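PDB 2B6N: proteinase K from Serratia sp., which probably hydrolyses internal peptide bonds of proteins as a calcium-binding serine endopeptidase of the subtilase family, this chain being its catalytic domain. Local coordinates for residues N115-K118 against N119-G123; A170-A173 against D174-T177; A231-A234 against A235-L238; P242-P246 against A247-N251. All coordinates share one frame; numbering follows the deposited sequence.

Contact 1 of 4, residues N115-K118 against N119-G123; sequences NWVK and NNASG
W116 swings its indole carbon CG opposite its own backbone N (chi1 -171°), whereas N120 CG lies beside its backbone N, opposite the carbonyl carbon; these two settings bring the carboxamide over one indole face. The amide and ring planes are 18° apart, with N120 ND2 over the face and offset toward the rim, which marks a stack; separately, N120 CB makes a CH-pi contact, 3.8 Å from the centroid of the W116 six-membered ring and nearly on the ring normal. N120 ND2 also lies 3.2 Å from W116 NE1. Both nitrogens are donors, so that approach is stacking and no bond. The amide rotation is fixed instead by N120 ND2 donating to W116 O at 2.9 Å with an N-H...O angle of 161°, the acceptor lying in the amide plane. Around this pair the helix finishes. V117 O accepts twice, from A121 N at 2.8 Å and from N120 N at 3.2 Å, the latter donor standing above the carbonyl plane; A121 is the first residue to leave helical backbone angles. The last turn of helix 107-120 rests W116 on F36, V94 and V96, and V117 on F36, I38 and V96, of strands 34-39 and 92-97, while N115 and K118 face helix 137-148.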
loop_
_atom_site.group_PDB
_atom_site.type_symbol
_atom_site.label_atom_id
_atom_site.label_comp_id
_atom_site.label_asym_id
_atom_site.label_seq_id
_atom_site.Cartn_x
_atom_site.Cartn_y
_atom_site.Cartn_z
ATOM N N ASN A 115 2.060 11.560 11.929
ATOM C CA ASN A 115 2.549 12.915 12.110
ATOM C C ASN A 115 3.984 13.008 11.642
ATOM O O ASN A 115 4.361 13.992 11.012
ATOM C CB ASN A 115 2.424 13.381 13.564
ATOM C CG ASN A 115 0.972 13.590 14.004
ATOM O OD1 ASN A 115 0.067 13.767 13.183
ATOM N ND2 ASN A 115 0.752 13.593 15.316
ATOM N N TRP A 116 4.783 11.980 11.944
ATOM C CA TRP A 116 6.187 11.965 11.527
ATOM C C TRP A 116 6.304 12.130 10.017
ATOM O O TRP A 116 7.105 12.938 9.548
ATOM C CB TRP A 116 6.944 10.707 12.010
ATOM C CG TRP A 116 8.434 10.813 11.750
ATOM C CD1 TRP A 116 9.382 11.337 12.585
ATOM C CD2 TRP A 116 9.113 10.446 10.552
ATOM N NE1 TRP A 116 10.621 11.284 11.994
ATOM C CE2 TRP A 116 10.484 10.751 10.737
ATOM C CE3 TRP A 116 8.701 9.879 9.336
ATOM C CZ2 TRP A 116 11.445 10.503 9.755
ATOM C CZ3 TRP A 116 9.666 9.624 8.355
ATOM C CH2 TRP A 116 11.019 9.941 8.577
ATOM N N VAL A 117 5.517 11.360 9.261
ATOM C CA VAL A 117 5.505 11.491 7.786
ATOM C C VAL A 117 5.120 12.917 7.357
ATOM O O VAL A 117 5.810 13.516 6.518
ATOM C CB VAL A 117 4.579 10.439 7.100
ATOM C CG1 VAL A 117 4.509 10.670 5.565
ATOM C CG2 VAL A 117 5.078 9.009 7.399
ATOM N N LYS A 118 4.023 13.438 7.921
ATOM C CA LYS A 118 3.573 14.816 7.657
ATOM C C LYS A 118 4.711 15.828 7.850
ATOM O O LYS A 118 4.927 16.707 7.006
ATOM C CB LYS A 118 2.387 15.188 8.560
ATOM C CG LYS A 118 1.893 16.632 8.365
ATOM C CD LYS A 118 0.697 16.923 9.227
ATOM C CE LYS A 118 1.082 17.083 10.695
ATOM N NZ LYS A 118 -0.142 17.256 11.541
ATOM N N ASN A 119 5.441 15.686 8.952
ATOM C CA ASN A 119 6.470 16.650 9.306
ATOM C C ASN A 119 7.784 16.467 8.565
ATOM O O ASN A 119 8.564 17.413 8.470
ATOM C CB ASN A 119 6.672 16.698 10.830
ATOM C CG ASN A 119 5.410 17.122 11.560
ATOM O OD1 ASN A 119 4.624 17.936 11.058
ATOM N ND2 ASN A 119 5.200 16.572 12.736
ATOM N N ASN A 120 8.017 15.272 8.022
ATOM C CA ASN A 120 9.320 14.924 7.453
ATOM C C ASN A 120 9.352 14.653 5.954
ATOM O O ASN A 120 10.420 14.679 5.343
ATOM C CB ASN A 120 9.921 13.753 8.202
ATOM C CG ASN A 120 10.449 14.166 9.548
ATOM O OD1 ASN A 120 11.574 14.653 9.651
ATOM N ND2 ASN A 120 9.629 14.034 10.575
ATOM N N ALA A 121 8.198 14.400 5.359
ATOM C CA ALA A 121 8.149 14.192 3.911
ATOM C C ALA A 121 8.659 15.432 3.159
ATOM O O ALA A 121 8.331 16.566 3.512
ATOM C CB ALA A 121 6.741 13.835 3.457
ATOM N N SER A 122 9.483 15.202 2.142
ATOM C CA SER A 122 9.971 16.275 1.266
ATOM C C SER A 122 9.887 15.788 -0.180
ATOM O O SER A 122 10.387 14.711 -0.497
ATOM C CB SER A 122 11.419 16.652 1.621
ATOM N N GLY A 123 9.226 16.553 -1.043
ATOM C CA GLY A 123 9.109 16.168 -2.455
ATOM C C GLY A 123 7.905 15.266 -2.649
ATOM O O GLY A 123 7.165 15.020 -1.692
#

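Contact 2 of 4, residues A170-A173 against D174-T177; sequences ARAA and DAIT
The flat groups that meet between A170-A173 and D174-T177 are backbone carbonyls, and their partners use them differently. T177 OG1 reaches A170 O in the carbonyl plane, on a lone pair, donating across 2.6 Å with a C=O...O angle of 132°. A172 O instead receives A175 N over a face of its group: the donor stands 59° out of the carbonyl plane at 3.2 Å, the closing bond of the type I beta turn from A172 to A175. T177 carries OG1 beside its backbone N (chi1 -63°), which leaves its methyl opposite that N; this methyl, CG2, lies 4.0 Å from A170 CB, so one side chain makes both the polar and the apolar contact. At the turn, A172 CB and A175 CB also approach to 4.0 Å. A water bridges two carbonyls of the corner, donating to A173 O at 3.1 Å and to A175 O at 2.8 Å. The turn thus leads into strand 176-181, whose I176 is backbone-bonded to F153 and V155 of strand 152-156. Helix 137-148 borders the approach, N144 accepting from D174 N and D140 making a salt bridge with R171, while helix 246-256 meets I176.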
loop_
_atom_site.group_PDB
_atom_site.type_symbol
_atom_site.label_atom_id
_atom_site.label_comp_id
_atom_site.label_asym_id
_atom_site.label_seq_id
_atom_site.Cartn_x
_atom_site.Cartn_y
_atom_site.Cartn_z
ATOM N N ALA A 170 -9.287 3.237 7.780
ATOM C CA ALA A 170 -10.123 2.890 6.602
ATOM C C ALA A 170 -11.212 3.924 6.268
ATOM O O ALA A 170 -11.425 4.272 5.081
ATOM C CB ALA A 170 -10.746 1.480 6.756
ATOM N N ARG A 171 -11.893 4.421 7.294
ATOM C CA ARG A 171 -13.036 5.323 7.078
ATOM C C ARG A 171 -12.618 6.766 6.857
ATOM O O ARG A 171 -13.458 7.605 6.458
ATOM C CB ARG A 171 -14.010 5.225 8.273
ATOM C CG ARG A 171 -13.481 5.945 9.509
ATOM C CD ARG A 171 -14.417 5.791 10.738
ATOM N NE ARG A 171 -14.062 6.828 11.712
ATOM C CZ ARG A 171 -14.840 7.306 12.689
ATOM N NH1 ARG A 171 -16.071 6.871 12.881
ATOM N NH2 ARG A 171 -14.350 8.248 13.484
ATOM N N ALA A 172 -11.345 7.081 7.136
ATOM C CA ALA A 172 -10.875 8.472 7.068
ATOM C C ALA A 172 -11.197 9.046 5.684
ATOM O O ALA A 172 -10.840 8.460 4.667
ATOM C CB ALA A 172 -9.377 8.577 7.356
ATOM N N ALA A 173 -11.863 10.201 5.663
ATOM C CA ALA A 173 -12.370 10.792 4.403
ATOM C C ALA A 173 -11.331 10.896 3.297
ATOM O O ALA A 173 -11.602 10.583 2.132
ATOM C CB ALA A 173 -12.943 12.166 4.673
ATOM N N ASP A 174 -10.137 11.349 3.654
ATOM C CA ASP A 174 -9.144 11.647 2.635
ATOM C C ASP A 174 -8.095 10.554 2.434
ATOM O O ASP A 174 -7.157 10.736 1.659
ATOM C CB ASP A 174 -8.509 13.022 2.867
ATOM C CG ASP A 174 -9.482 14.148 2.580
ATOM O OD1 ASP A 174 -10.406 13.954 1.759
ATOM O OD2 ASP A 174 -9.341 15.210 3.187
ATOM N N ALA A 175 -8.263 9.436 3.136
ATOM C CA ALA A 175 -7.478 8.226 2.861
ATOM C C ALA A 175 -7.974 7.606 1.565
ATOM O O ALA A 175 -9.172 7.698 1.248
ATOM C CB ALA A 175 -7.601 7.224 4.014
ATOM N N ILE A 176 -7.060 7.007 0.801
ATOM C CA ILE A 176 -7.450 6.121 -0.314
ATOM C C ILE A 176 -7.545 4.733 0.313
ATOM O O ILE A 176 -6.532 4.175 0.769
ATOM C CB ILE A 176 -6.419 6.118 -1.458
ATOM C CG1 ILE A 176 -6.322 7.509 -2.098
ATOM C CG2 ILE A 176 -6.803 5.098 -2.557
ATOM C CD1 ILE A 176 -5.000 7.734 -2.827
ATOM N N THR A 177 -8.756 4.192 0.354
ATOM C CA THR A 177 -9.028 2.936 1.089
ATOM C C THR A 177 -9.172 1.786 0.102
ATOM O O THR A 177 -9.950 1.877 -0.845
ATOM C CB THR A 177 -10.270 3.102 2.006
ATOM O OG1 THR A 177 -9.971 4.120 2.980
ATOM C CG2 THR A 177 -10.643 1.776 2.735
HETATM O O HOH W 1 -10.414 9.466 -0.548
#

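Contact 3 of 4, residues A231-A234 against A235-L238; sequences AGVA and ALYL
Y237 turns back along helix 223-240 to lie beside V233, one turn earlier. Y237 CB comes first against backbone, 3.6 Å from A234 O. The ring then passes close to the carbonyl oxygen of V233, Y237 CD2 lying 3.4 Å from V233 O. Farther out the partner changes from backbone to methyl: V233 CG1 sits over one face of the ring, 3.4 Å from Y237 CE2 and equally near CZ. At the tip, Y237 OH is also 3.5 Å from V233 CG1, so this one methyl meets the outer ring from CE2 to the hydroxyl; the two side chains lie side by side, pointing the same way. The torsions explain the overlap: V233 holds CG1 opposite its backbone N (chi1 173°), whereas Y237 holds CG beside its own N (chi1 -66°). The other methyl, V233 CG2, goes to a different neighbour and grazes L236 CD1 at 4.4 Å. Beneath these side chains run regular i to i+4 bonds. Y237 N donates to V233 O at 2.9 Å with an N-H...O angle of 160°, and L238 N to A234 O at the same length; A235 N and L236 N bond likewise to A231 O and G232 O. The hydroxyl bonds to F275 O, and the ring takes part in a cation-pi interaction with R256, L252 and L253 of helix 246-256 packing nearby. In this buried setting the side-chain contacts across the turn are wholly apolar, backbone pairing satisfies these four amides, and the one polar side-chain end finds its partner outside the helix.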
loop_
_atom_site.group_PDB
_atom_site.type_symbol
_atom_site.label_atom_id
_atom_site.label_comp_id
_atom_site.label_asym_id
_atom_site.label_seq_id
_atom_site.Cartn_x
_atom_site.Cartn_y
_atom_site.Cartn_z
ATOM N N ALA A 231 -0.421 2.113 -3.426
ATOM C CA ALA A 231 0.656 3.037 -3.071
ATOM C C ALA A 231 1.750 3.072 -4.144
ATOM O O ALA A 231 2.250 4.149 -4.502
ATOM C CB ALA A 231 1.258 2.659 -1.698
ATOM N N GLY A 232 2.091 1.896 -4.676
ATOM C CA GLY A 232 3.090 1.785 -5.733
ATOM C C GLY A 232 2.653 2.498 -7.003
ATOM O O GLY A 232 3.450 3.167 -7.635
ATOM N N VAL A 233 1.373 2.374 -7.360
ATOM C CA VAL A 233 0.838 3.064 -8.548
ATOM C C VAL A 233 0.773 4.576 -8.333
ATOM O O VAL A 233 1.100 5.345 -9.234
ATOM C CB VAL A 233 -0.518 2.466 -9.012
ATOM C CG1 VAL A 233 -1.167 3.301 -10.138
ATOM C CG2 VAL A 233 -0.318 1.003 -9.492
ATOM N N ALA A 234 0.349 5.017 -7.150
ATOM C CA ALA A 234 0.501 6.457 -6.806
ATOM C C ALA A 234 1.925 6.958 -7.090
ATOM O O ALA A 234 2.106 8.030 -7.688
ATOM C CB ALA A 234 0.132 6.702 -5.333
ATOM N N ALA A 235 2.929 6.177 -6.677
ATOM C CA ALA A 235 4.331 6.525 -6.923
ATOM C C ALA A 235 4.647 6.601 -8.409
ATOM O O ALA A 235 5.382 7.490 -8.833
ATOM C CB ALA A 235 5.282 5.545 -6.239
ATOM N N LEU A 236 4.105 5.675 -9.200
ATOM C CA LEU A 236 4.240 5.763 -10.669
ATOM C C LEU A 236 3.672 7.064 -11.212
ATOM O O LEU A 236 4.311 7.732 -12.034
ATOM C CB LEU A 236 3.523 4.602 -11.367
ATOM C CG LEU A 236 4.005 3.174 -11.092
ATOM C CD1 LEU A 236 3.209 2.174 -11.935
ATOM C CD2 LEU A 236 5.492 3.011 -11.361
ATOM N N TYR A 237 2.471 7.425 -10.756
ATOM C CA TYR A 237 1.798 8.629 -11.248
ATOM C C TYR A 237 2.561 9.891 -10.849
ATOM O O TYR A 237 2.583 10.859 -11.586
ATOM C CB TYR A 237 0.365 8.736 -10.721
ATOM C CG TYR A 237 -0.615 7.677 -11.199
ATOM C CD1 TYR A 237 -1.927 7.703 -10.742
ATOM C CD2 TYR A 237 -0.239 6.652 -12.076
ATOM C CE1 TYR A 237 -2.866 6.757 -11.157
ATOM C CE2 TYR A 237 -1.179 5.683 -12.507
ATOM C CZ TYR A 237 -2.489 5.757 -12.028
ATOM O OH TYR A 237 -3.440 4.831 -12.381
ATOM N N LEU A 238 3.181 9.870 -9.669
ATOM C CA LEU A 238 3.939 11.026 -9.165
ATOM C C LEU A 238 5.323 11.155 -9.818
ATOM O O LEU A 238 5.915 12.234 -9.811
ATOM C CB LEU A 238 4.036 10.960 -7.639
ATOM C CG LEU A 238 2.784 11.407 -6.862
ATOM C CD1 LEU A 238 2.869 10.974 -5.378
ATOM C CD2 LEU A 238 2.539 12.922 -6.990
#

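Contact 4 of 4, residues P242-P246 against A247-N251; sequences PNLSP and AQVTN
A capping box formed by S245 and Q248 starts helix 246-256. Each residue's side chain accepts from the other's backbone amide: S245 N donates to Q248 OE1 at 2.9 Å with an N-H...O angle of 167°, and Q248 N donates to S245 OG at 3.2 Å with an angle of 158°. S245 occupies the N-cap, and its hydroxyl sits between its own backbone N and carbonyl carbon (chi1 70°), the crowded position, which directs OG at the first turn. Q248 extends its chain beyond CG, bringing the carbonyl end of the amide back to the amide of S245; on the way Q248 CG passes 3.3 Å from S245 OG. Regular helix bonding begins at once, V249 N donating to S245 O at 2.8 Å and T250 N to P246 O at 2.9 Å. P246 itself, in the first turn, has no amide hydrogen to be satisfied there. Outside the box L244 folds over the helix start: L244 CB lies 3.7 Å from V249 CG2, the two side chains crossing at about a right angle, and L244 CD2 lies 3.9 Å from Q248 CB. L244 and V249 both continue onto L238 of helix 223-240. An apolar pair joining the residue before the N-cap to the fourth residue after it is a hydrophobic staple, and with the capping box it makes a classic helix N-terminus.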
loop_
_atom_site.group_PDB
_atom_site.type_symbol
_atom_site.label_atom_id
_atom_site.label_comp_id
_atom_site.label_asym_id
_atom_site.label_seq_id
_atom_site.Cartn_x
_atom_site.Cartn_y
_atom_site.Cartn_z
ATOM N N PRO A 242 5.036 14.956 -11.145
ATOM C CA PRO A 242 5.324 15.321 -9.744
ATOM C C PRO A 242 4.510 16.504 -9.205
ATOM O O PRO A 242 4.642 16.843 -8.033
ATOM C CB PRO A 242 6.826 15.650 -9.744
ATOM C CG PRO A 242 7.183 15.929 -11.158
ATOM C CD PRO A 242 6.168 15.232 -12.047
ATOM N N ASN A 243 3.651 17.090 -10.036
ATOM C CA ASN A 243 2.847 18.224 -9.614
ATOM C C ASN A 243 1.457 17.879 -9.113
ATOM O O ASN A 243 0.708 18.773 -8.713
ATOM C CB ASN A 243 2.776 19.287 -10.717
ATOM C CG ASN A 243 4.093 19.982 -10.923
ATOM O OD1 ASN A 243 4.764 20.365 -9.970
ATOM N ND2 ASN A 243 4.473 20.150 -12.175
ATOM N N LEU A 244 1.105 16.591 -9.126
ATOM C CA LEU A 244 -0.212 16.174 -8.668
ATOM C C LEU A 244 -0.346 16.336 -7.156
ATOM O O LEU A 244 0.543 15.932 -6.408
ATOM C CB LEU A 244 -0.464 14.712 -9.039
ATOM C CG LEU A 244 -0.440 14.347 -10.521
ATOM C CD1 LEU A 244 -0.466 12.812 -10.625
ATOM C CD2 LEU A 244 -1.638 15.005 -11.236
ATOM N N SER A 245 -1.452 16.934 -6.719
ATOM C CA SER A 245 -1.814 16.936 -5.305
ATOM C C SER A 245 -2.389 15.564 -4.969
ATOM O O SER A 245 -2.777 14.815 -5.873
ATOM C CB SER A 245 -2.893 17.980 -5.032
ATOM O OG SER A 245 -4.116 17.562 -5.623
ATOM N N PRO A 246 -2.481 15.234 -3.667
ATOM C CA PRO A 246 -3.189 14.012 -3.255
ATOM C C PRO A 246 -4.575 13.834 -3.878
ATOM O O PRO A 246 -4.896 12.738 -4.349
ATOM C CB PRO A 246 -3.286 14.165 -1.732
ATOM C CG PRO A 246 -2.046 14.932 -1.377
ATOM C CD PRO A 246 -1.881 15.936 -2.517
ATOM N N ALA A 247 -5.384 14.898 -3.897
ATOM C CA ALA A 247 -6.716 14.821 -4.479
ATOM C C ALA A 247 -6.648 14.453 -5.967
ATOM O O ALA A 247 -7.477 13.677 -6.464
ATOM C CB ALA A 247 -7.466 16.144 -4.272
ATOM N N GLN A 248 -5.657 15.008 -6.661
ATOM C CA GLN A 248 -5.452 14.725 -8.099
ATOM C C GLN A 248 -4.934 13.295 -8.327
ATOM O O GLN A 248 -5.339 12.639 -9.297
ATOM C CB GLN A 248 -4.503 15.744 -8.709
ATOM C CG GLN A 248 -5.087 17.174 -8.765
ATOM C CD GLN A 248 -4.092 18.225 -9.223
ATOM O OE1 GLN A 248 -2.897 18.169 -8.909
ATOM N NE2 GLN A 248 -4.587 19.212 -9.989
ATOM N N VAL A 249 -4.046 12.824 -7.443
ATOM C CA VAL A 249 -3.641 11.404 -7.456
ATOM C C VAL A 249 -4.862 10.484 -7.271
ATOM O O VAL A 249 -5.029 9.515 -8.007
ATOM C CB VAL A 249 -2.528 11.094 -6.431
ATOM C CG1 VAL A 249 -2.251 9.591 -6.386
ATOM C CG2 VAL A 249 -1.248 11.896 -6.781
ATOM N N THR A 250 -5.707 10.793 -6.286
ATOM C CA THR A 250 -6.921 10.021 -6.027
ATOM C C THR A 250 -7.814 9.958 -7.264
ATOM O O THR A 250 -8.284 8.878 -7.652
ATOM C CB THR A 250 -7.716 10.589 -4.816
ATOM O OG1 THR A 250 -6.867 10.613 -3.673
ATOM C CG2 THR A 250 -8.942 9.735 -4.501
ATOM N N ASN A 251 -8.056 11.122 -7.872
ATOM C CA ASN A 251 -8.877 11.194 -9.080
ATOM C C ASN A 251 -8.300 10.407 -10.260
ATOM O O ASN A 251 -9.058 9.754 -11.000
ATOM C CB ASN A 251 -9.107 12.649 -9.501
ATOM C CG ASN A 251 -10.050 12.765 -10.685
ATOM O OD1 ASN A 251 -9.650 13.198 -11.763
ATOM N ND2 ASN A 251 -11.301 12.358 -10.502
#

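Contact 3 lies in the core, all its touching residues buried, and contact 2 is also largely buried; contacts 1 and 4 are surface contacts, at the end of one helix and the start of another. Chemistry follows place: apolar side chains over continuous helix bonding in contact 3, but asparagine, serine and glutamine side chains bonding to backbone in contacts 1 and 4, and a threonine of the strand doing so just beyond the turn in contact 2. Contacts 3 and 4 lie on successive helices that pack together, A234 CB being 3.9 Å from V249 CG1. Contact 4 also reaches contact 2, through T250 OG1 at 3.5 Å from I176 CG1, whereas contact 1 touches none of the others.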